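Local coordinates for protein choline dehydrogenase and related flavoproteins (Aspergillus oryzae, PDB 3Q9T) that oxidises formate with a bound 8-formyl-FAD cofactor, as a member of the glucose-methanol-choline oxidoreductase family, at residues V33-G39 and I221-V227; G41-D45 and F212-K216. All blocks are in the same frame, centred on the assembly; numbering follows the deposited sequence. Where two conformers were deposited one is given.

Interaction 1: residues V33-G39 and I221-V227. With FAY ([(2R,3S,4R,5R)-5-(6-amino-9H-purin-9-yl)-3,4-dihydroxytetrahydrofuran-2-yl]methyl (2R,3S,4S)-5-(8-formyl-7-methyl-2,4-dioxo-3,4-dihydrobenzo[g]pteridin-10(2H)-yl)-2,3,4-trihydroxypentyl dihydrogen diphosphate), chain D.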
ATOM      1  N   VAL A  33     -15.106  11.808  39.280  1.00 19.36           N
ATOM      2  CA  VAL A  33     -14.383  11.263  38.138  1.00 19.30           C
ATOM      3  C   VAL A  33     -14.769  12.023  36.869  1.00 23.12           C
ATOM      4  O   VAL A  33     -15.968  12.230  36.576  1.00 16.72           O
ATOM      5  CB  VAL A  33     -14.701   9.745  37.941  1.00 28.36           C
ATOM      6  CG1 VAL A  33     -13.840   9.121  36.825  1.00 18.48           C
ATOM      7  CG2 VAL A  33     -14.523   8.974  39.243  1.00 16.00           C
ATOM      8  N   LEU A  34     -13.754  12.440  36.118  1.00 15.07           N
ATOM      9  CA  LEU A  34     -13.982  13.043  34.805  1.00 20.20           C
ATOM     10  C   LEU A  34     -13.514  12.092  33.713  1.00 22.52           C
ATOM     11  O   LEU A  34     -12.446  11.504  33.831  1.00 19.75           O
ATOM     12  CB  LEU A  34     -13.227  14.372  34.666  1.00 22.74           C
ATOM     13  CG  LEU A  34     -13.065  14.915  33.235  1.00 20.26           C
ATOM     14  CD1 LEU A  34     -14.376  15.509  32.719  1.00 16.50           C
ATOM     15  CD2 LEU A  34     -11.954  15.949  33.175  1.00 19.83           C
ATOM     16  N   ILE A  35     -14.319  11.943  32.660  1.00 22.23           N
ATOM     17  CA  ILE A  35     -13.880  11.273  31.439  1.00 23.25           C
ATOM     18  C   ILE A  35     -13.877  12.219  30.226  1.00 19.47           C
ATOM     19  O   ILE A  35     -14.918  12.727  29.837  1.00 19.25           O
ATOM     20  CB  ILE A  35     -14.780  10.066  31.086  1.00 24.93           C
ATOM     21  CG1 ILE A  35     -14.921   9.132  32.288  1.00 16.52           C
ATOM     22  CG2 ILE A  35     -14.205   9.319  29.884  1.00 16.66           C
ATOM     23  CD1 ILE A  35     -16.040   8.116  32.146  1.00 20.71           C
ATOM     24  N   VAL A  36     -12.709  12.438  29.628  1.00 19.69           N
ATOM     25  CA  VAL A  36     -12.634  13.129  28.337  1.00 18.51           C
ATOM     26  C   VAL A  36     -12.523  12.117  27.198  1.00 19.92           C
ATOM     27  O   VAL A  36     -11.864  11.087  27.326  1.00 20.80           O
ATOM     28  CB  VAL A  36     -11.483  14.172  28.265  1.00 20.91           C
ATOM     29  CG1 VAL A  36     -11.714  15.302  29.270  1.00 20.58           C
ATOM     30  CG2 VAL A  36     -10.127  13.526  28.473  1.00 18.71           C
ATOM     31  N   GLU A  37     -13.196  12.417  26.092  1.00 25.08           N
ATOM     32  CA  GLU A  37     -13.389  11.475  24.999  1.00 21.34           C
ATOM     33  C   GLU A  37     -13.617  12.257  23.717  1.00 23.61           C
ATOM     34  O   GLU A  37     -14.424  13.190  23.698  1.00 19.86           O
ATOM     35  CB  GLU A  37     -14.617  10.607  25.267  1.00 15.72           C
ATOM     36  CG  GLU A  37     -15.092   9.810  24.081  1.00 16.54           C
ATOM     37  CD  GLU A  37     -13.996   8.933  23.494  1.00 21.09           C
ATOM     38  OE1 GLU A  37     -13.211   8.354  24.268  1.00 18.38           O
ATOM     39  OE2 GLU A  37     -13.912   8.838  22.257  1.00 22.94           O
ATOM     40  N   ALA A  38     -12.904  11.871  22.659  1.00 18.88           N
ATOM     41  CA  ALA A  38     -13.010  12.524  21.349  1.00 22.03           C
ATOM     42  C   ALA A  38     -14.358  12.299  20.648  1.00 22.24           C
ATOM     43  O   ALA A  38     -14.860  13.190  19.974  1.00 26.51           O
ATOM     44  CB  ALA A  38     -11.856  12.083  20.443  1.00 16.29           C
ATOM     45  N   GLY A  39     -14.932  11.109  20.812  1.00 23.43           N
ATOM     46  CA  GLY A  39     -16.173  10.746  20.146  1.00 22.46           C
ATOM     47  C   GLY A  39     -17.446  11.177  20.864  1.00 20.34           C
ATOM     48  O   GLY A  39     -17.392  11.905  21.858  1.00 21.05           O
ATOM     49  N   ILE A 221     -19.587  10.786  37.981  1.00 23.38           N
ATOM     50  CA  ILE A 221     -18.791  10.786  36.760  1.00 19.49           C
ATOM     51  C   ILE A 221     -19.230  11.911  35.851  1.00 23.13           C
ATOM     52  O   ILE A 221     -20.389  11.962  35.444  1.00 21.73           O
ATOM     53  CB  ILE A 221     -18.907   9.463  35.967  1.00 20.98           C
ATOM     54  CG1 ILE A 221     -18.474   8.281  36.838  1.00 16.85           C
ATOM     55  CG2 ILE A 221     -18.066   9.551  34.703  1.00 15.13           C
ATOM     56  CD1 ILE A 221     -18.533   6.932  36.149  1.00 19.32           C
ATOM     57  N   THR A 222     -18.313  12.824  35.551  1.00 17.79           N
ATOM     58  CA  THR A 222     -18.587  13.837  34.541  1.00 20.67           C
ATOM     59  C   THR A 222     -18.081  13.333  33.195  1.00 19.66           C
ATOM     60  O   THR A 222     -16.905  12.988  33.040  1.00 21.82           O
ATOM     61  CB  THR A 222     -17.966  15.221  34.881  1.00 18.38           C
ATOM     62  OG1 THR A 222     -18.511  15.704  36.115  1.00 25.30           O
ATOM     63  CG2 THR A 222     -18.283  16.240  33.785  1.00 21.85           C
ATOM     64  N   ILE A 223     -18.978  13.252  32.222  1.00 28.92           N
ATOM     65  CA  ILE A 223     -18.539  12.848  30.899  1.00 25.80           C
ATOM     66  C   ILE A 223     -18.492  13.997  29.891  1.00 20.77           C
ATOM     67  O   ILE A 223     -19.517  14.585  29.536  1.00 21.97           O
ATOM     68  CB  ILE A 223     -19.335  11.655  30.357  1.00 17.68           C
ATOM     69  CG1 ILE A 223     -19.274  10.504  31.365  1.00 23.38           C
ATOM     70  CG2 ILE A 223     -18.734  11.209  29.037  1.00 16.89           C
ATOM     71  CD1 ILE A 223     -20.262   9.381  31.104  1.00 26.68           C
ATOM     72  N   VAL A 224     -17.283  14.295  29.429  1.00 19.49           N
ATOM     73  CA  VAL A 224     -17.074  15.325  28.408  1.00 23.43           C
ATOM     74  C   VAL A 224     -16.641  14.671  27.093  1.00 21.81           C
ATOM     75  O   VAL A 224     -15.469  14.342  26.911  1.00 18.94           O
ATOM     76  CB  VAL A 224     -16.038  16.366  28.858  1.00 25.24           C
ATOM     77  CG1 VAL A 224     -15.768  17.386  27.749  1.00 19.05           C
ATOM     78  CG2 VAL A 224     -16.514  17.061  30.125  1.00 20.52           C
ATOM     79  N   PRO A 225     -17.611  14.433  26.202  1.00 17.77           N
ATOM     80  CA  PRO A 225     -17.421  13.851  24.876  1.00 21.88           C
ATOM     81  C   PRO A 225     -17.076  14.946  23.871  1.00 20.89           C
ATOM     82  O   PRO A 225     -17.119  16.128  24.221  1.00 24.30           O
ATOM     83  CB  PRO A 225     -18.807  13.296  24.557  1.00 27.50           C
ATOM     84  CG  PRO A 225     -19.752  14.265  25.237  1.00 21.53           C
ATOM     85  CD  PRO A 225     -19.033  14.716  26.487  1.00 22.02           C
ATOM     86  N   GLU A 226     -16.752  14.563  22.639  1.00 22.70           N
ATOM     87  CA  GLU A 226     -16.451  15.534  21.581  1.00 23.27           C
ATOM     88  C   GLU A 226     -15.320  16.496  21.935  1.00 21.44           C
ATOM     89  O   GLU A 226     -15.387  17.658  21.564  1.00 19.88           O
ATOM     90  CB  GLU A 226     -17.671  16.385  21.236  1.00 19.93           C
ATOM     91  CG  GLU A 226     -18.962  15.628  21.089  1.00 34.42           C
ATOM     92  CD  GLU A 226     -19.293  15.351  19.656  1.00 42.06           C
ATOM     93  OE1 GLU A 226     -18.354  15.068  18.878  1.00 45.80           O
ATOM     94  OE2 GLU A 226     -20.491  15.427  19.306  1.00 50.72           O
ATOM     95  N   VAL A 227     -14.288  16.031  22.639  1.00 18.18           N
ATOM     96  CA  VAL A 227     -13.123  16.868  22.891  1.00 16.62           C
ATOM     97  C   VAL A 227     -11.872  16.097  22.530  1.00 21.17           C
ATOM     98  O   VAL A 227     -11.765  14.907  22.812  1.00 20.46           O
ATOM     99  CB  VAL A 227     -13.022  17.352  24.360  1.00 18.36           C
ATOM    100  CG1 VAL A 227     -14.217  18.229  24.725  1.00 19.50           C
ATOM    101  CG2 VAL A 227     -12.886  16.162  25.323  1.00 15.54           C
TER
HETATM  102  P   FAY D 600      -8.514   0.128  24.569  1.00 20.09           P
HETATM  103  N1  FAY D 600     -11.090  -7.917  20.589  1.00 18.46           N
HETATM  104  C2  FAY D 600     -11.840  -9.010  21.018  1.00 22.42           C
HETATM  105  O2  FAY D 600     -11.642  -9.495  22.126  1.00 21.13           O
HETATM  106  N3  FAY D 600     -13.075  -9.249  20.453  1.00 25.79           N
HETATM  107  C4  FAY D 600     -13.302  -8.830  19.166  1.00 28.72           C
HETATM  108  O4  FAY D 600     -13.957  -9.586  18.424  1.00 23.69           O
HETATM  109  N5  FAY D 600     -12.764  -7.279  17.434  1.00 21.58           N
HETATM  110  C6  FAY D 600     -12.672  -5.478  15.929  1.00 24.40           C
HETATM  111  C7  FAY D 600     -12.266  -4.200  15.585  1.00 21.72           C
HETATM  112  C8  FAY D 600     -11.423  -3.491  16.448  1.00 20.79           C
HETATM  113  O8  FAY D 600     -10.602  -1.359  16.967  1.00 19.63           O
HETATM  114  C9  FAY D 600     -11.105  -4.033  17.700  1.00 16.48           C
HETATM  115  PA  FAY D 600      -9.944   1.935  22.926  1.00 14.25           P
HETATM  116  C1' FAY D 600     -10.134  -5.215  20.210  1.00 24.93           C
HETATM  117  C10 FAY D 600     -11.413  -7.277  19.416  1.00 18.45           C
HETATM  118  N10 FAY D 600     -10.956  -5.979  19.170  1.00 19.96           N
HETATM  119  N1A FAY D 600      -8.495  12.758  22.338  1.00 15.27           N
HETATM  120  O1A FAY D 600      -9.798   2.263  21.477  1.00 23.36           O
HETATM  121  C1B FAY D 600     -10.261   7.829  22.736  1.00 19.89           C
HETATM  122  O1P FAY D 600      -9.161   0.590  25.852  1.00 19.08           O
HETATM  123  C2' FAY D 600     -11.031  -4.542  21.275  1.00 17.40           C
HETATM  124  O2' FAY D 600     -12.081  -3.936  20.610  1.00 19.25           O
HETATM  125  C2A FAY D 600      -9.624  12.318  23.003  1.00 16.55           C
HETATM  126  O2A FAY D 600     -11.095   1.027  23.234  1.00 19.13           O
HETATM  127  C2B FAY D 600     -10.856   6.974  21.632  1.00 19.89           C
HETATM  128  O2B FAY D 600     -11.917   7.611  20.942  1.00 15.16           O
HETATM  129  O2P FAY D 600      -7.042  -0.177  24.778  1.00 19.13           O
HETATM  130  C3' FAY D 600     -10.465  -3.551  22.344  1.00 28.07           C
HETATM  131  O3' FAY D 600     -11.287  -2.422  22.631  1.00 19.81           O
HETATM  132  N3A FAY D 600      -9.955  10.972  23.010  1.00 19.60           N
HETATM  133  C3B FAY D 600     -11.353   5.779  22.415  1.00 19.81           C
HETATM  134  O3B FAY D 600     -12.611   6.092  22.961  1.00 17.67           O
HETATM  135  O3P FAY D 600      -8.584   1.303  23.469  1.00 18.13           O
HETATM  136  C4' FAY D 600      -9.074  -3.032  22.080  1.00 24.13           C
HETATM  137  O4' FAY D 600      -8.280  -4.182  21.798  1.00 20.95           O
HETATM  138  C4A FAY D 600      -9.160  10.082  22.364  1.00 19.34           C
HETATM  139  C4B FAY D 600     -10.386   5.680  23.569  1.00 18.64           C
HETATM  140  O4B FAY D 600      -9.673   6.904  23.616  1.00 18.15           O
HETATM  141  C4X FAY D 600     -12.452  -7.836  18.648  1.00 26.10           C
HETATM  142  C5' FAY D 600      -8.540  -2.238  23.298  1.00 26.42           C
HETATM  143  O5' FAY D 600      -9.274  -1.142  23.864  1.00 23.62           O
HETATM  144  C5A FAY D 600      -8.013  10.506  21.697  1.00 21.79           C
HETATM  145  C5B FAY D 600      -9.445   4.503  23.402  1.00 17.68           C
HETATM  146  O5B FAY D 600     -10.155   3.334  23.729  1.00 19.03           O
HETATM  147  C5X FAY D 600     -12.170  -6.089  17.074  1.00 28.26           C
HETATM  148  C6A FAY D 600      -7.678  11.858  21.676  1.00 25.55           C
HETATM  149  N6A FAY D 600      -6.631  12.279  20.952  1.00 22.15           N
HETATM  150  N7A FAY D 600      -7.421   9.421  21.158  1.00 20.75           N
HETATM  151  C7M FAY D 600     -12.596  -3.697  14.201  1.00 18.34           C
HETATM  152  C8A FAY D 600      -8.143   8.324  21.468  1.00 14.35           C
HETATM  153  C8M FAY D 600     -11.325  -2.026  16.261  1.00 20.01           C
HETATM  154  C9A FAY D 600     -11.428  -5.352  18.011  1.00 19.63           C
HETATM  155  N9A FAY D 600      -9.220   8.719  22.206  1.00 22.10           N
HETATM  156  O   HOH W   1     -15.714  13.979  17.444  1.00 23.51           O

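Interaction 2: residues G41-D45 and F212-K216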
ATOM      1  N   GLY A  41     -21.044  10.917  23.055  1.00 23.52           N
ATOM      2  CA  GLY A  41     -21.241  10.509  24.429  1.00 21.99           C
ATOM      3  C   GLY A  41     -22.397   9.554  24.602  1.00 22.25           C
ATOM      4  O   GLY A  41     -22.556   8.976  25.673  1.00 25.75           O
ATOM      5  N   ASN A  42     -23.204   9.392  23.552  1.00 23.42           N
ATOM      6  CA  ASN A  42     -24.426   8.594  23.622  1.00 21.20           C
ATOM      7  C   ASN A  42     -24.457   7.403  22.650  1.00 19.12           C
ATOM      8  O   ASN A  42     -25.372   7.300  21.827  1.00 24.56           O
ATOM      9  CB  ASN A  42     -25.637   9.486  23.333  1.00 21.51           C
ATOM     10  CG  ASN A  42     -25.569  10.116  21.945  1.00 27.45           C
ATOM     11  OD1 ASN A  42     -24.481  10.363  21.431  1.00 20.55           O
ATOM     12  ND2 ASN A  42     -26.728  10.369  21.332  1.00 19.02           N
ATOM     13  N   PRO A  43     -23.461   6.510  22.730  1.00 22.17           N
ATOM     14  CA  PRO A  43     -23.439   5.339  21.831  1.00 17.83           C
ATOM     15  C   PRO A  43     -24.686   4.474  21.929  1.00 25.94           C
ATOM     16  O   PRO A  43     -25.111   3.945  20.905  1.00 23.94           O
ATOM     17  CB  PRO A  43     -22.226   4.532  22.319  1.00 16.88           C
ATOM     18  CG  PRO A  43     -21.951   5.032  23.708  1.00 18.29           C
ATOM     19  CD  PRO A  43     -22.315   6.507  23.656  1.00 17.88           C
ATOM     20  N   GLU A  44     -25.256   4.322  23.128  1.00 21.18           N
ATOM     21  CA  GLU A  44     -26.434   3.474  23.286  0.51 22.56           C
ATOM     22  C   GLU A  44     -27.605   3.971  22.448  1.00 22.20           C
ATOM     23  O   GLU A  44     -28.537   3.228  22.197  1.00 23.94           O
ATOM     24  CB  GLU A  44     -26.842   3.328  24.760  0.51 23.53           C
ATOM     25  CG  GLU A  44     -25.837   2.561  25.607  0.51 24.34           C
ATOM     26  CD  GLU A  44     -26.246   2.468  27.068  0.51 27.88           C
ATOM     27  OE1 GLU A  44     -27.163   1.687  27.395  0.51 26.01           O
ATOM     28  OE2 GLU A  44     -25.645   3.182  27.893  0.51 28.62           O
ATOM     29  N   ASP A  45     -27.539   5.220  21.989  1.00 22.94           N
ATOM     30  CA  ASP A  45     -28.582   5.769  21.119  1.00 23.01           C
ATOM     31  C   ASP A  45     -28.361   5.485  19.622  1.00 31.12           C
ATOM     32  O   ASP A  45     -29.171   5.902  18.791  1.00 24.30           O
ATOM     33  CB  ASP A  45     -28.685   7.283  21.295  1.00 30.33           C
ATOM     34  CG  ASP A  45     -29.242   7.683  22.640  1.00 32.48           C
ATOM     35  OD1 ASP A  45     -29.844   6.825  23.336  1.00 29.79           O
ATOM     36  OD2 ASP A  45     -29.086   8.875  22.983  1.00 33.79           O
ATOM     37  N   PHE A 212     -19.159   1.452  27.769  1.00 23.15           N
ATOM     38  CA  PHE A 212     -20.018   2.564  28.198  1.00 21.76           C
ATOM     39  C   PHE A 212     -21.027   2.135  29.271  1.00 23.77           C
ATOM     40  O   PHE A 212     -21.586   2.969  29.982  1.00 24.94           O
ATOM     41  CB  PHE A 212     -20.752   3.176  27.008  1.00 19.87           C
ATOM     42  CG  PHE A 212     -21.419   2.159  26.123  1.00 25.73           C
ATOM     43  CD1 PHE A 212     -20.887   1.851  24.878  1.00 20.16           C
ATOM     44  CD2 PHE A 212     -22.567   1.504  26.539  1.00 22.34           C
ATOM     45  CE1 PHE A 212     -21.498   0.916  24.057  1.00 22.77           C
ATOM     46  CE2 PHE A 212     -23.178   0.551  25.731  1.00 23.91           C
ATOM     47  CZ  PHE A 212     -22.648   0.260  24.490  1.00 29.47           C
ATOM     48  N   LEU A 213     -21.252   0.831  29.363  1.00 18.09           N
ATOM     49  CA  LEU A 213     -22.108   0.239  30.382  1.00 16.47           C
ATOM     50  C   LEU A 213     -21.546   0.406  31.803  1.00 23.33           C
ATOM     51  O   LEU A 213     -22.270   0.221  32.790  1.00 23.92           O
ATOM     52  CB  LEU A 213     -22.257  -1.258  30.079  1.00 19.95           C
ATOM     53  CG  LEU A 213     -23.562  -1.818  29.491  1.00 30.66           C
ATOM     54  CD1 LEU A 213     -24.404  -0.760  28.793  1.00 17.91           C
ATOM     55  CD2 LEU A 213     -23.286  -3.012  28.580  1.00 23.03           C
ATOM     56  N   PHE A 214     -20.247   0.693  31.903  1.00 18.27           N
ATOM     57  CA  PHE A 214     -19.589   0.917  33.182  1.00 20.23           C
ATOM     58  C   PHE A 214     -19.877   2.305  33.769  1.00 23.77           C
ATOM     59  O   PHE A 214     -19.768   2.506  34.985  1.00 25.41           O
ATOM     60  CB  PHE A 214     -18.073   0.826  33.008  1.00 21.85           C
ATOM     61  CG  PHE A 214     -17.480  -0.482  33.415  1.00 25.40           C
ATOM     62  CD1 PHE A 214     -17.240  -0.762  34.754  1.00 24.21           C
ATOM     63  CD2 PHE A 214     -17.123  -1.424  32.458  1.00 18.87           C
ATOM     64  CE1 PHE A 214     -16.665  -1.975  35.144  1.00 19.96           C
ATOM     65  CE2 PHE A 214     -16.548  -2.641  32.840  1.00 22.41           C
ATOM     66  CZ  PHE A 214     -16.318  -2.915  34.182  1.00 19.93           C
ATOM     67  N   VAL A 215     -20.205   3.274  32.920  1.00 21.51           N
ATOM     68  CA  VAL A 215     -20.118   4.678  33.353  1.00 28.30           C
ATOM     69  C   VAL A 215     -21.404   5.496  33.281  1.00 29.14           C
ATOM     70  O   VAL A 215     -21.376   6.725  33.425  1.00 30.50           O
ATOM     71  CB  VAL A 215     -19.011   5.436  32.590  1.00 22.50           C
ATOM     72  CG1 VAL A 215     -17.659   4.836  32.897  1.00 19.19           C
ATOM     73  CG2 VAL A 215     -19.295   5.433  31.088  1.00 16.24           C
ATOM     74  N   LYS A 216     -22.530   4.826  33.071  1.00 32.34           N
ATOM     75  CA  LYS A 216     -23.814   5.522  33.036  1.00 37.38           C
ATOM     76  C   LYS A 216     -24.505   5.490  34.409  1.00 39.88           C
ATOM     77  O   LYS A 216     -24.148   4.695  35.285  1.00 32.22           O
ATOM     78  CB  LYS A 216     -24.708   4.946  31.931  1.00 39.68           C
ATOM     79  CG  LYS A 216     -24.808   3.410  31.942  1.00 50.12           C
ATOM     80  CD  LYS A 216     -25.380   2.854  30.629  1.00 44.35           C
ATOM     81  CE  LYS A 216     -26.911   2.886  30.579  1.00 35.41           C
ATOM     82  NZ  LYS A 216     -27.503   1.661  31.194  1.00 55.29           N
TER

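Interaction 1: residues V33-G39 and I221-V227
Ile35 has CG1 turned away from its own carbonyl carbon (chi1 -52°) and is nearly straight beyond it (chi2 166°), which carries its CD1 over to the neighbouring strand. There CD1 meets the CG2 methyl of Ile221 at 3.6 Å, the two side chains being set at an angle to each other, and it lies alongside CG1 of Ile223 at 4.1 Å. Beta-branched aliphatic chains suit this face, giving a buried apolar surface on which helix 16-25 packs, with Ala22 touching both Val33 and Ile35. On the other face of the sheet the CD1 methyl of Leu34 meets CG2 of Val224 at 3.7 Å, and Phe256 lies against Leu34 and Val36.

Strands 33-36 and 221-224 run parallel, each lending N-H and C=O groups alternately to its neighbour. The link from Ile35 N to Thr222 O is 2.8 Å and nearly straight, whereas the last rung, Glu37 N to Val224 O, is weak. Past the strand ends the chains remain joined, since Val227 N donates to Glu37 O at 3.0 Å and Glu226 N donates to Gly39 O.

A bend in the Glu37 side chain (chi2 55°) takes its carboxylate away from segment 221-227 and toward the adenosine ribose. Each oxygen accepts from one hydroxyl: OE1 from O3B of FAY at 2.7 Å, OE2 from O2B of FAY at 2.7 Å. Gly39 N also donates to Glu37 OE2, at 2.9 Å on the anti side; with no side chain, Gly39 fits close beside the carboxylate. Gly14 N adds a weak bond to OE1. An acidic residue just after the second strand, holding both ribose hydroxyls, is a hallmark of Rossmann-type FAD-binding folds.

Interaction 2: residues G41-D45 and F212-K216
Pro43 and Glu44 open the short 3-10 turn that follows the second strand of the Rossmann-type FAD-binding fold, and they rest on Phe212 in the loop leading to strand 221-224. The CG of Pro43 approaches CD1 of Phe212 at 3.6 Å, while Pro43 CB lies 3.9 Å from the same ring atom. The pyrrolidine and the phenyl group point in opposite senses as they pass, and the ring is met obliquely. Phe212 carries its ring between its backbone N and carbonyl carbon (chi1 49°), which sends it toward the turn. In one of its two conformers Glu44 brings CG, also obliquely, to the same side of the ring as Pro43, nearest Phe212 CE2 at 3.3 Å, so the consecutive residues share one aromatic surface.

Proline suits the start of the turn because its fixed phi already matches the 3-10 path, and its ring offers a compact apolar surface. Asp45 N donates to Asn42 O at 3.0 Å, closing the turn, and Asn42 ND2 donates to Asp45 OD2 at 3.2 Å. Thr89 and Leu90 also touch Pro43, while Ser95 touches Phe212, placing this packing among loops near the cofactor.

At the outer side, Lys216 bends twice near its end and crosses the Glu44 chain at about a right angle. In that conformer NZ stands 3.8 Å from Glu44 OE1, at most a long salt bridge, and the second conformer makes the pairing doubtful. The chemistry implies a buried apolar join between Pro43 and Phe212, beside a long, uncertain pairing of opposite charges on the solvent side that probably contributes little to holding the loops together.

The centres of the two interactions lie 11 Å apart: interaction 1 pairs strand 33-36 with strand 221-224, and interaction 2 joins the turn after the first to the loop before the second. Val215, within 212-216, ties them together: its CG1 is 3.7 Å from Ile35 CD1, and its CB is 3.9 Å from Ile221 CD1, so the loop packs on the helix-bearing face of the strand pair. A second junction brings Pro225 CB to 3.6 Å from Gly41 N. Interaction 1 touches FAY directly at its adenosine end. Interaction 2 lies further out, the Pro43 side chain being about 9 Å from FAY and about 8 Å from the side chain of Glu37.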